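Local structure of beta-N-acetylhexosaminidase (Streptomyces plicatus, 1JAK) at residues D25-I28 against P29-S33; Q128-P131 against P132-K136; G416-E419 against V420-Y424; M461-P464 against R465-V469. The protein hydrolyses terminal, non-reducing N-acetyl-beta-D-hexosamine residues of glycosides as a family 20 glycoside hydrolase, by substrate-assisted catalysis. All coordinates share one frame; numbering follows the deposited sequence.

Interaction 1: residues D25-I28 against P29-S33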
loop_
_atom_site.group_PDB
_atom_site.type_symbol
_atom_site.label_atom_id
_atom_site.label_comp_id
_atom_site.label_asym_id
_atom_site.label_seq_id
_atom_site.Cartn_x
_atom_site.Cartn_y
_atom_site.Cartn_z
ATOM N N ASP A 25 -6.891 -1.111 -23.443
ATOM C CA ASP A 25 -5.661 -1.547 -22.783
ATOM C C ASP A 25 -4.960 -0.437 -22.010
ATOM O O ASP A 25 -3.971 -0.689 -21.318
ATOM C CB ASP A 25 -4.678 -2.090 -23.820
ATOM C CG ASP A 25 -4.048 -0.985 -24.651
ATOM O OD1 ASP A 25 -4.793 -0.242 -25.321
ATOM O OD2 ASP A 25 -2.806 -0.850 -24.629
ATOM N N ARG A 26 -5.460 0.787 -22.125
ATOM C CA ARG A 26 -4.819 1.913 -21.459
ATOM C C ARG A 26 -5.184 2.045 -19.987
ATOM O O ARG A 26 -5.844 3.002 -19.579
ATOM C CB ARG A 26 -5.141 3.208 -22.211
ATOM C CG ARG A 26 -4.277 4.396 -21.812
ATOM C CD ARG A 26 -4.191 5.400 -22.953
ATOM N NE ARG A 26 -3.546 4.816 -24.127
ATOM C CZ ARG A 26 -3.406 5.436 -25.295
ATOM N NH1 ARG A 26 -3.869 6.669 -25.457
ATOM N NH2 ARG A 26 -2.802 4.822 -26.303
ATOM N N VAL A 27 -4.739 1.077 -19.191
ATOM C CA VAL A 27 -5.007 1.085 -17.757
ATOM C C VAL A 27 -3.778 0.596 -16.993
ATOM O O VAL A 27 -2.925 -0.102 -17.545
ATOM C CB VAL A 27 -6.204 0.176 -17.394
ATOM C CG1 VAL A 27 -7.394 0.478 -18.294
ATOM C CG2 VAL A 27 -5.811 -1.267 -17.511
ATOM N N ILE A 28 -3.694 0.971 -15.722
ATOM C CA ILE A 28 -2.583 0.564 -14.869
ATOM C C ILE A 28 -3.181 -0.019 -13.597
ATOM O O ILE A 28 -4.029 0.611 -12.969
ATOM C CB ILE A 28 -1.689 1.765 -14.476
ATOM C CG1 ILE A 28 -1.083 2.409 -15.725
ATOM C CG2 ILE A 28 -0.579 1.299 -13.536
ATOM C CD1 ILE A 28 -0.342 3.712 -15.445
ATOM N N PRO A 29 -2.758 -1.231 -13.202
ATOM C CA PRO A 29 -1.770 -2.109 -13.847
ATOM C C PRO A 29 -2.230 -2.632 -15.207
ATOM O O PRO A 29 -3.426 -2.731 -15.477
ATOM C CB PRO A 29 -1.621 -3.260 -12.851
ATOM C CG PRO A 29 -1.957 -2.633 -11.535
ATOM C CD PRO A 29 -3.138 -1.763 -11.882
ATOM N N ALA A 30 -1.275 -2.978 -16.063
ATOM C CA ALA A 30 -1.609 -3.534 -17.367
ATOM C C ALA A 30 -2.382 -4.829 -17.101
ATOM O O ALA A 30 -1.950 -5.660 -16.304
ATOM C CB ALA A 30 -0.333 -3.837 -18.144
ATOM N N PRO A 31 -3.546 -5.012 -17.746
ATOM C CA PRO A 31 -4.299 -6.249 -17.507
ATOM C C PRO A 31 -3.605 -7.446 -18.158
ATOM O O PRO A 31 -2.890 -7.292 -19.152
ATOM C CB PRO A 31 -5.661 -5.960 -18.144
ATOM C CG PRO A 31 -5.765 -4.468 -18.094
ATOM C CD PRO A 31 -4.369 -4.035 -18.476
ATOM N N ALA A 32 -3.826 -8.631 -17.601
ATOM C CA ALA A 32 -3.215 -9.853 -18.115
ATOM C C ALA A 32 -3.616 -10.128 -19.562
ATOM O O ALA A 32 -2.810 -10.615 -20.358
ATOM C CB ALA A 32 -3.599 -11.033 -17.232
ATOM N N SER A 33 -4.862 -9.813 -19.899
ATOM C CA SER A 33 -5.361 -10.032 -21.252
ATOM C C SER A 33 -6.360 -8.957 -21.657
ATOM O O SER A 33 -7.316 -8.688 -20.935
ATOM C CB SER A 33 -6.033 -11.401 -21.349
ATOM O OG SER A 33 -6.619 -11.583 -22.627
#
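Val27 turns about its first torsion (chi1 -50°) so that CG2 falls between the backbone N and the carbonyl carbon, and from there this methyl meets the ring of Pro31, four residues on. CG2 of Val27 lies 3.3 Å from both CG and CD of Pro31, tighter than ordinary van der Waals contact, and the two side chains cross at about a right angle. What brings them together is the chain reversal between them: the peptide bond before Pro29 is cis, and the backbone angles of Ile28 and Pro29 fit a type VIb turn.

At the bend, Ile28 has CG1 beside its backbone N (chi1 -61°), leaving CG2 anti to that N, which lays the CG2 methyl alongside the start of the proline. CG2 of Ile28 stands 3.4 Å from Pro29 N and 4.3 Å from Pro29 CD, while its other branch leads away from the turn. Inside the reversal two carbonyls approach, with Val27 O 3.4 Å from Pro29 O, both acceptors. Just upstream Arg26 is the centre of an inverse gamma turn, with a weak hydrogen bond from Val27 N to Asp25 O.

No hydrogen bond crosses the turn. Val27 O instead accepts from NH1 of Arg488 in helix 482-490, and Ala30 N donates to Glu471 OE1 in helix 465-474. Proline geometry and apolar packing therefore give this turn its shape, while two charged side chains of the neighbouring helices serve its buried polar atoms; the positive charge of Arg488 probably also eases the approach of the two carbonyl oxygens.

Interaction 2: residues Q128-P131 against P132-K136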
loop_
_atom_site.group_PDB
_atom_site.type_symbol
_atom_site.label_atom_id
_atom_site.label_comp_id
_atom_site.label_asym_id
_atom_site.label_seq_id
_atom_site.Cartn_x
_atom_site.Cartn_y
_atom_site.Cartn_z
ATOM N N GLN A 128 -10.921 3.649 -14.992
ATOM C CA GLN A 128 -9.850 4.137 -15.852
ATOM C C GLN A 128 -10.283 4.108 -17.320
ATOM O O GLN A 128 -9.737 4.835 -18.150
ATOM C CB GLN A 128 -8.572 3.315 -15.648
ATOM C CG GLN A 128 -7.818 3.703 -14.377
ATOM C CD GLN A 128 -6.468 3.014 -14.258
ATOM O OE1 GLN A 128 -5.730 2.903 -15.235
ATOM N NE2 GLN A 128 -6.131 2.570 -13.050
ATOM N N LEU A 129 -11.273 3.276 -17.634
ATOM C CA LEU A 129 -11.787 3.193 -19.000
ATOM C C LEU A 129 -12.692 4.400 -19.248
ATOM O O LEU A 129 -12.791 4.900 -20.367
ATOM C CB LEU A 129 -12.559 1.886 -19.205
ATOM C CG LEU A 129 -11.697 0.621 -19.111
ATOM C CD1 LEU A 129 -12.570 -0.616 -19.208
ATOM C CD2 LEU A 129 -10.651 0.633 -20.224
ATOM N N LEU A 130 -13.351 4.867 -18.191
ATOM C CA LEU A 130 -14.208 6.042 -18.291
ATOM C C LEU A 130 -13.287 7.256 -18.430
ATOM O O LEU A 130 -12.101 7.175 -18.103
ATOM C CB LEU A 130 -15.079 6.165 -17.037
ATOM C CG LEU A 130 -16.223 5.152 -16.953
ATOM C CD1 LEU A 130 -16.822 5.143 -15.554
ATOM C CD2 LEU A 130 -17.284 5.511 -17.989
ATOM N N PRO A 131 -13.813 8.388 -18.932
ATOM C CA PRO A 131 -13.037 9.621 -19.123
ATOM C C PRO A 131 -12.655 10.341 -17.830
ATOM O O PRO A 131 -13.274 10.136 -16.789
ATOM C CB PRO A 131 -13.953 10.465 -20.004
ATOM C CG PRO A 131 -15.313 10.080 -19.498
ATOM C CD PRO A 131 -15.205 8.572 -19.385
ATOM N N PRO A 132 -11.628 11.207 -17.891
ATOM C CA PRO A 132 -11.137 11.974 -16.739
ATOM C C PRO A 132 -12.235 12.730 -15.995
ATOM O O PRO A 132 -12.144 12.942 -14.788
ATOM C CB PRO A 132 -10.121 12.926 -17.366
ATOM C CG PRO A 132 -9.600 12.147 -18.529
ATOM C CD PRO A 132 -10.858 11.540 -19.103
ATOM N N ALA A 133 -13.268 13.140 -16.725
ATOM C CA ALA A 133 -14.376 13.880 -16.132
ATOM C C ALA A 133 -15.035 13.108 -14.992
ATOM O O ALA A 133 -15.697 13.695 -14.137
ATOM C CB ALA A 133 -15.414 14.207 -17.207
ATOM N N VAL A 134 -14.845 11.793 -14.976
ATOM C CA VAL A 134 -15.437 10.951 -13.940
ATOM C C VAL A 134 -14.920 11.314 -12.543
ATOM O O VAL A 134 -15.546 10.980 -11.531
ATOM C CB VAL A 134 -15.161 9.449 -14.232
ATOM C CG1 VAL A 134 -13.707 9.108 -13.934
ATOM C CG2 VAL A 134 -16.107 8.568 -13.423
ATOM N N GLU A 135 -13.792 12.019 -12.494
ATOM C CA GLU A 135 -13.178 12.423 -11.229
ATOM C C GLU A 135 -13.790 13.687 -10.619
ATOM O O GLU A 135 -13.540 13.997 -9.454
ATOM C CB GLU A 135 -11.678 12.668 -11.422
ATOM C CG GLU A 135 -10.863 11.467 -11.887
ATOM C CD GLU A 135 -10.829 10.337 -10.873
ATOM O OE1 GLU A 135 -11.045 10.593 -9.667
ATOM O OE2 GLU A 135 -10.572 9.189 -11.285
ATOM N N LYS A 136 -14.579 14.417 -11.402
ATOM C CA LYS A 136 -15.194 15.658 -10.928
ATOM C C LYS A 136 -16.290 15.442 -9.883
ATOM O O LYS A 136 -16.883 14.368 -9.801
ATOM C CB LYS A 136 -15.770 16.440 -12.111
ATOM C CG LYS A 136 -14.750 16.755 -13.200
ATOM C CD LYS A 136 -13.676 17.719 -12.716
ATOM C CE LYS A 136 -14.266 19.080 -12.371
ATOM N NZ LYS A 136 -13.217 20.072 -12.010
#
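Val134 reaches back over the short turn to Pro131 and Leu130, and each of its carbons has a definite neighbour. CB, which points toward the residues before the turn, lies 3.3 Å from Pro131 O. From there CG1 occupies the position between the backbone N and the carbonyl carbon (chi1 74°) and comes closer still to that oxygen, 3.1 Å from Pro131 O. The other branch, CG2, runs anti to the N and ends 4.1 Å from CD1 of Leu130, the two side chains crossing at about a right angle. Leu68 of helix 55-72 touches both, so the pair belongs to the packing against that helix.

The same carbonyl accepts the backbone bond that starts the new turn. Val134 N donates to Pro131 O over 2.9 Å with a nearly straight N-H (165°), approaching from above the carbonyl plane, 38° out of it. This is the first in a run of i to i+3 bonds through the 3-10 segment 132-135, between helix 116-129 and strand 145-153 of the N-terminal domain. The ring of Pro132 abuts its predecessor tightly, with Pro131 CB 3.4 Å from Pro132 CD.

Pro132 brings no N-H, and that of Ala133 is badly angled; Val134 N therefore supplies the hydrogen bond Pro131 O receives within the turn, and the CG1 methyl of the same residue also closes on that oxygen.

Interaction 3: residues G416-E419 against V420-Y424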
loop_
_atom_site.group_PDB
_atom_site.type_symbol
_atom_site.label_atom_id
_atom_site.label_comp_id
_atom_site.label_asym_id
_atom_site.label_seq_id
_atom_site.Cartn_x
_atom_site.Cartn_y
_atom_site.Cartn_z
ATOM N N GLY A 416 20.233 7.883 -3.238
ATOM C CA GLY A 416 20.420 8.415 -4.574
ATOM C C GLY A 416 19.091 8.974 -5.041
ATOM O O GLY A 416 18.177 9.142 -4.237
ATOM N N TYR A 417 18.978 9.263 -6.333
ATOM C CA TYR A 417 17.738 9.801 -6.879
ATOM C C TYR A 417 16.968 8.695 -7.576
ATOM O O TYR A 417 17.555 7.756 -8.109
ATOM C CB TYR A 417 18.051 10.953 -7.834
ATOM C CG TYR A 417 18.711 12.090 -7.101
ATOM C CD1 TYR A 417 18.048 12.734 -6.060
ATOM C CD2 TYR A 417 20.025 12.464 -7.378
ATOM C CE1 TYR A 417 18.673 13.714 -5.302
ATOM C CE2 TYR A 417 20.665 13.451 -6.622
ATOM C CZ TYR A 417 19.979 14.068 -5.584
ATOM O OH TYR A 417 20.588 15.032 -4.814
ATOM N N VAL A 418 15.645 8.802 -7.562
ATOM C CA VAL A 418 14.819 7.770 -8.166
ATOM C C VAL A 418 13.736 8.352 -9.058
ATOM O O VAL A 418 12.662 8.725 -8.585
ATOM C CB VAL A 418 14.170 6.894 -7.068
ATOM C CG1 VAL A 418 13.348 5.773 -7.697
ATOM C CG2 VAL A 418 15.257 6.312 -6.163
ATOM N N GLU A 419 14.030 8.450 -10.352
ATOM C CA GLU A 419 13.054 8.962 -11.301
ATOM C C GLU A 419 12.013 7.886 -11.579
ATOM O O GLU A 419 12.125 6.751 -11.107
ATOM C CB GLU A 419 13.726 9.397 -12.608
ATOM C CG GLU A 419 13.898 10.913 -12.747
ATOM C CD GLU A 419 12.599 11.644 -13.088
ATOM O OE1 GLU A 419 11.530 10.998 -13.119
ATOM O OE2 GLU A 419 12.652 12.871 -13.327
ATOM N N VAL A 420 11.002 8.250 -12.350
ATOM C CA VAL A 420 9.920 7.334 -12.665
ATOM C C VAL A 420 10.359 6.046 -13.359
ATOM O O VAL A 420 9.912 4.962 -12.988
ATOM C CB VAL A 420 8.856 8.047 -13.512
ATOM C CG1 VAL A 420 7.672 7.120 -13.762
ATOM C CG2 VAL A 420 8.401 9.309 -12.789
ATOM N N GLN A 421 11.237 6.141 -14.352
ATOM C CA GLN A 421 11.666 4.926 -15.033
ATOM C C GLN A 421 12.396 3.968 -14.100
ATOM O O GLN A 421 12.126 2.771 -14.105
ATOM C CB GLN A 421 12.553 5.236 -16.246
ATOM C CG GLN A 421 13.031 3.962 -16.941
ATOM C CD GLN A 421 13.740 4.206 -18.261
ATOM O OE1 GLN A 421 13.969 5.346 -18.665
ATOM N NE2 GLN A 421 14.096 3.122 -18.941
ATOM N N ARG A 422 13.313 4.486 -13.287
ATOM C CA ARG A 422 14.052 3.621 -12.373
ATOM C C ARG A 422 13.118 2.874 -11.422
ATOM O O ARG A 422 13.314 1.693 -11.138
ATOM C CB ARG A 422 15.065 4.427 -11.550
ATOM C CG ARG A 422 15.924 3.545 -10.641
ATOM C CD ARG A 422 16.889 4.352 -9.788
ATOM N NE ARG A 422 17.777 3.484 -9.013
ATOM C CZ ARG A 422 18.786 2.790 -9.531
ATOM N NH1 ARG A 422 19.045 2.858 -10.833
ATOM N NH2 ARG A 422 19.537 2.025 -8.750
ATOM N N SER A 423 12.092 3.563 -10.938
ATOM C CA SER A 423 11.146 2.958 -10.011
ATOM C C SER A 423 10.355 1.808 -10.635
ATOM O O SER A 423 10.005 0.847 -9.955
ATOM C CB SER A 423 10.176 4.027 -9.495
ATOM O OG SER A 423 9.296 3.492 -8.525
ATOM N N TYR A 424 10.099 1.909 -11.935
ATOM C CA TYR A 424 9.314 0.914 -12.668
ATOM C C TYR A 424 10.093 -0.166 -13.412
ATOM O O TYR A 424 9.677 -1.326 -13.460
ATOM C CB TYR A 424 8.427 1.640 -13.690
ATOM C CG TYR A 424 7.677 0.736 -14.652
ATOM C CD1 TYR A 424 6.472 0.141 -14.283
ATOM C CD2 TYR A 424 8.178 0.474 -15.931
ATOM C CE1 TYR A 424 5.777 -0.691 -15.161
ATOM C CE2 TYR A 424 7.492 -0.364 -16.820
ATOM C CZ TYR A 424 6.292 -0.940 -16.427
ATOM O OH TYR A 424 5.595 -1.751 -17.297
#
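Glu419 bends over the start of the helix that follows it, while Arg422 reaches in the reverse direction, along the chain toward Tyr417. The glutamate gets there by a bend at chi2 (-76°), which swings the carboxylate round until OE1 accepts from Val420 N over 2.9 Å, using the lone pair away from OE2. Its side chain runs obliquely to that of Val420, and OE1 also lies 3.6 Å from Val420 CG2. The carboxylate is gripped further by hydroxyls: Ser506 at OE1 and Tyr504 at OE2.

Glu419 is the N-cap of helix 420-424, a short helix in the long loop that follows strand 389-392, the seventh strand of the catalytic alpha/beta barrel. Its carbonyl opens the helical pattern, taking a bond of 3.2 Å from Ser423 N that lies in the carbonyl plane.

Within the same first turn, Arg422 stays extended from CG to NE, with CG anti to its N (chi1 -176°). CB passes 3.8 Å from Glu419 O, and CD lies 3.9 Å from Tyr417 O, an oblique neighbour of the guanidinium. Beyond the segments NH2 makes salt bridges to both Asp396 and Asp370. Val418 packs on Ser423: its CG1 rests 4.0 Å from Ser423 CB, and Ser423 OG, anti to its own N, turns to hydrogen-bond Arg397 O.

Interaction 4: residues M461-P464 against R465-V469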
loop_
_atom_site.group_PDB
_atom_site.type_symbol
_atom_site.label_atom_id
_atom_site.label_comp_id
_atom_site.label_asym_id
_atom_site.label_seq_id
_atom_site.Cartn_x
_atom_site.Cartn_y
_atom_site.Cartn_z
ATOM N N MET A 461 4.775 13.088 -3.655
ATOM C CA MET A 461 5.850 12.104 -3.588
ATOM C C MET A 461 5.367 10.706 -3.973
ATOM O O MET A 461 6.141 9.891 -4.471
ATOM C CB MET A 461 6.468 12.084 -2.184
ATOM C CG MET A 461 7.195 13.380 -1.808
ATOM S SD MET A 461 8.413 13.916 -3.040
ATOM C CE MET A 461 9.712 12.683 -2.820
ATOM N N ALA A 462 4.084 10.430 -3.759
ATOM C CA ALA A 462 3.537 9.119 -4.099
ATOM C C ALA A 462 3.274 8.996 -5.600
ATOM O O ALA A 462 3.490 7.937 -6.186
ATOM C CB ALA A 462 2.252 8.868 -3.319
ATOM N N PHE A 463 2.803 10.078 -6.216
ATOM C CA PHE A 463 2.514 10.079 -7.650
ATOM C C PHE A 463 3.611 10.814 -8.412
ATOM O O PHE A 463 4.056 11.881 -7.990
ATOM C CB PHE A 463 1.160 10.745 -7.919
ATOM C CG PHE A 463 -0.015 9.971 -7.383
ATOM C CD1 PHE A 463 -0.382 10.068 -6.043
ATOM C CD2 PHE A 463 -0.748 9.136 -8.218
ATOM C CE1 PHE A 463 -1.466 9.344 -5.544
ATOM C CE2 PHE A 463 -1.833 8.407 -7.730
ATOM C CZ PHE A 463 -2.192 8.512 -6.388
ATOM N N PRO A 464 3.969 10.329 -9.612
ATOM C CA PRO A 464 3.455 9.174 -10.358
ATOM C C PRO A 464 4.091 7.789 -10.198
ATOM O O PRO A 464 3.820 6.907 -11.011
ATOM C CB PRO A 464 3.571 9.655 -11.793
ATOM C CG PRO A 464 4.932 10.305 -11.760
ATOM C CD PRO A 464 4.929 11.085 -10.439
ATOM N N ARG A 465 4.917 7.575 -9.181
ATOM C CA ARG A 465 5.551 6.267 -9.020
ATOM C C ARG A 465 4.661 5.178 -8.413
ATOM O O ARG A 465 4.883 3.988 -8.651
ATOM C CB ARG A 465 6.837 6.412 -8.198
ATOM C CG ARG A 465 7.920 7.220 -8.914
ATOM C CD ARG A 465 9.129 7.501 -8.017
ATOM N NE ARG A 465 8.765 8.318 -6.860
ATOM C CZ ARG A 465 9.641 8.884 -6.036
ATOM N NH1 ARG A 465 10.944 8.731 -6.233
ATOM N NH2 ARG A 465 9.211 9.607 -5.009
ATOM N N LEU A 466 3.651 5.581 -7.646
ATOM C CA LEU A 466 2.750 4.627 -6.997
ATOM C C LEU A 466 2.099 3.610 -7.947
ATOM O O LEU A 466 2.076 2.413 -7.658
ATOM C CB LEU A 466 1.659 5.382 -6.223
ATOM C CG LEU A 466 0.688 4.536 -5.396
ATOM C CD1 LEU A 466 1.416 3.911 -4.214
ATOM C CD2 LEU A 466 -0.454 5.420 -4.906
ATOM N N PRO A 467 1.553 4.068 -9.087
ATOM C CA PRO A 467 0.921 3.123 -10.019
ATOM C C PRO A 467 1.912 2.097 -10.571
ATOM O O PRO A 467 1.557 0.941 -10.813
ATOM C CB PRO A 467 0.375 4.029 -11.127
ATOM C CG PRO A 467 0.167 5.344 -10.438
ATOM C CD PRO A 467 1.381 5.456 -9.549
ATOM N N GLY A 468 3.152 2.532 -10.770
ATOM C CA GLY A 468 4.176 1.653 -11.307
ATOM C C GLY A 468 4.486 0.459 -10.425
ATOM O O GLY A 468 4.634 -0.660 -10.918
ATOM N N VAL A 469 4.594 0.685 -9.119
ATOM C CA VAL A 469 4.887 -0.411 -8.204
ATOM C C VAL A 469 3.697 -1.369 -8.157
ATOM O O VAL A 469 3.864 -2.580 -8.002
ATOM C CB VAL A 469 5.200 0.108 -6.793
ATOM C CG1 VAL A 469 5.610 -1.052 -5.886
ATOM C CG2 VAL A 469 6.316 1.148 -6.868
HETATM O O HOH W 1 6.114 9.326 -7.090
#
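Arg465 lies alongside Met461, both side chains pointing the same way, with NH2 3.8 Å from the Met461 methyl CE. The pair bridges a helix-to-helix corner in the barrel domain: helix 455-462 ends, the chain turns through a cis peptide between Phe463 and Pro464, and helix 465-474 begins.

A bend at chi3 (-63°) curls the arginine back on the end of the first helix. There NH2 donates to Met461 O over 3.1 Å, almost perfectly straight (177°), with the oxygen in the guanidinium plane and the N-H aimed at one of its lone pairs. A water supplements the bond: it donates to Met461 O and accepts from both N and NE of Arg465, closing a small ring that should restrict the rotation of the guanidinium. Beyond the corner, NH1 hydrogen-bonds the carbonyl of Met402, a residue of the inhibitor pocket.

Leu466 N nevertheless donates an i to i+4 bond to Ala462 O, spanning the break over 2.8 Å, nearly in line with the carbonyl bond. Its side chain leaves with CG anti to the N (chi1 -176°) and meets Phe463 aslant. The rings of Phe463 and Trp496, the latter in helix 493-499, meet edge-to-face. CD2 of Leu466 sits 3.8 Å from Phe463 CZ, and Pro467, which has no N-H to offer, places CD 3.2 Å from Pro464 O.

From the N terminus the four contacts come in series, none nesting or crossing: a cis-proline turn, a helix end with its 3-10 turn, a helix start and a helix-to-helix junction. Interactions 1 and 2 belong to the N-terminal domain and meet where Gln128 OE1 probably accepts a hydrogen bond from Ile28 N, tying the turn before strand 33-36 to the end of helix 116-129. Interactions 3 and 4 lie in the catalytic barrel domain, centres about 10 Å apart: Val420 CG2 packs on Pro464 CG, and Arg465 NH1 makes a weak hydrogen bond to Val418 O. Interaction 1 reaches across to interaction 4 through Ile28 CG2 against Pro467 O, a direct contact between the two domains.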